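Local coordinates for sigma regulatory family protein-PP2C phosphatase (Chlamydia trachomatis serovar L2, PDB 6MAB) that probably acts as a membrane-bound phosphatase in a sigma-regulatory pathway, its periplasmic sensor domain, the part given here, probably having a role in TCA cycle regulation, at residues A[106-109]-A[110-113]. Sequence-based numbering, arbitrary orientation. Where two conformers were deposited one is given.
Sequences FLSD and SQPF
S108 and S110 face each other over a type I beta turn that runs from S108 to Q111, the point where the loop after strand 86-91 doubles back to enter strand 113-119, an outermost strand of a five-stranded antiparallel sheet in the periplasmic sensor domain. The turn closes with a bond from Q111 N to S108 O that is nearly straight, at 167°, but long and weak at 3.5 Å. A second weak bond joins the hydroxyls, S108 OG to S110 OG at 3.3 Å, and either may donate. Both serines hold OG between their own backbone N and carbonyl carbon (chi1 74° and 76°), which brings the two oxygens together on the same side of the turn. CG of Q111 lies near S108 OG; past that carbon the glutamine chain bends at chi2 and carries the amide away.

Inside the bend, next to the turn, the contact becomes apolar. L107 sends CG anti to its backbone N (chi1 176°), which puts its two methyl branches on the inner side of the bend, against Q111 and F113. Its CD1 branch does most of the touching: it meets CB of Q111 at 3.9 Å and packs against the backbone of F113, whose CB points away from L107's segment. L107 is buried, whereas the turn residues are exposed. Strand 126-135, next to 113-119 in the sheet, backs the bend: N133 ND2 bonds to both S108 O and Q111 O, giving the weakly held turn carbonyl another donor, and the side chain of L107 rests on N133. Just before the turn, Q131 OE1 accepts from F106 N. The closest approach of leucine to the start of strand 113-119 is L107 CD1 to the carbonyl carbon C of F113, 3.6 Å.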
loop_
_atom_site.group_PDB
_atom_site.type_symbol
_atom_site.label_atom_id
_atom_site.label_comp_id
_atom_site.label_asym_id
_atom_site.label_seq_id
_atom_site.Cartn_x
_atom_site.Cartn_y
_atom_site.Cartn_z
ATOM N N PHE A 106 -1.517 3.279 -13.119
ATOM C CA PHE A 106 -2.509 4.136 -12.500
ATOM C C PHE A 106 -2.042 5.584 -12.399
ATOM O O PHE A 106 -2.719 6.376 -11.740
ATOM C CB PHE A 106 -2.845 3.659 -11.073
ATOM C CG PHE A 106 -2.757 2.163 -10.861
ATOM C CD1 PHE A 106 -3.550 1.295 -11.585
ATOM C CD2 PHE A 106 -1.909 1.635 -9.893
ATOM C CE1 PHE A 106 -3.484 -0.069 -11.369
ATOM C CE2 PHE A 106 -1.841 0.269 -9.676
ATOM C CZ PHE A 106 -2.634 -0.581 -10.417
ATOM N N LEU A 107 -0.876 5.914 -12.940
ATOM C CA LEU A 107 -0.271 7.243 -12.822
ATOM C C LEU A 107 -0.715 8.146 -13.974
ATOM O O LEU A 107 -0.538 7.800 -15.147
ATOM C CB LEU A 107 1.242 7.092 -12.823
ATOM C CG LEU A 107 2.125 8.370 -12.808
ATOM C CD1 LEU A 107 1.931 9.131 -11.537
ATOM C CD2 LEU A 107 3.576 8.026 -12.969
ATOM N N SER A 108 -1.245 9.319 -13.646
ATOM C CA SER A 108 -1.707 10.226 -14.687
ATOM C C SER A 108 -0.544 11.067 -15.201
ATOM O O SER A 108 0.534 11.114 -14.601
ATOM C CB SER A 108 -2.839 11.116 -14.168
ATOM O OG SER A 108 -2.352 12.115 -13.297
ATOM N N ASP A 109 -0.763 11.727 -16.343
ATOM C CA ASP A 109 0.324 12.480 -16.959
ATOM C C ASP A 109 0.638 13.773 -16.224
ATOM O O ASP A 109 1.654 14.405 -16.533
ATOM C CB ASP A 109 0.022 12.787 -18.437
ATOM C CG ASP A 109 -1.166 13.734 -18.635
ATOM O OD1 ASP A 109 -1.906 14.037 -17.672
ATOM O OD2 ASP A 109 -1.355 14.182 -19.785
ATOM N N SER A 110 -0.193 14.179 -15.266
ATOM C CA SER A 110 -0.017 15.443 -14.567
ATOM C C SER A 110 0.736 15.297 -13.253
ATOM O O SER A 110 1.034 16.308 -12.615
ATOM C CB SER A 110 -1.383 16.086 -14.284
ATOM O OG SER A 110 -2.026 15.423 -13.207
ATOM N N GLN A 111 1.025 14.079 -12.827
ATOM C CA GLN A 111 1.727 13.838 -11.587
ATOM C C GLN A 111 3.133 13.335 -11.870
ATOM O O GLN A 111 3.371 12.649 -12.866
ATOM C CB GLN A 111 1.004 12.816 -10.707
ATOM C CG GLN A 111 -0.236 13.383 -10.047
ATOM C CD GLN A 111 0.101 14.387 -8.949
ATOM O OE1 GLN A 111 -0.042 15.598 -9.128
ATOM N NE2 GLN A 111 0.550 13.880 -7.802
ATOM N N PRO A 112 4.092 13.651 -11.008
ATOM C CA PRO A 112 5.446 13.147 -11.260
ATOM C C PRO A 112 5.567 11.667 -10.997
ATOM O O PRO A 112 6.279 10.967 -11.732
ATOM C CB PRO A 112 6.314 13.962 -10.299
ATOM C CG PRO A 112 5.363 14.392 -9.218
ATOM C CD PRO A 112 4.042 14.600 -9.888
ATOM N N PHE A 113 4.918 11.173 -9.947
ATOM C CA PHE A 113 5.047 9.777 -9.557
ATOM C C PHE A 113 3.933 9.445 -8.574
ATOM O O PHE A 113 3.241 10.327 -8.054
ATOM C CB PHE A 113 6.412 9.476 -8.896
ATOM C CG PHE A 113 6.611 10.179 -7.595
ATOM C CD1 PHE A 113 6.205 9.592 -6.416
ATOM C CD2 PHE A 113 7.228 11.418 -7.547
ATOM C CE1 PHE A 113 6.385 10.246 -5.192
ATOM C CE2 PHE A 113 7.417 12.075 -6.328
ATOM C CZ PHE A 113 6.994 11.499 -5.167
#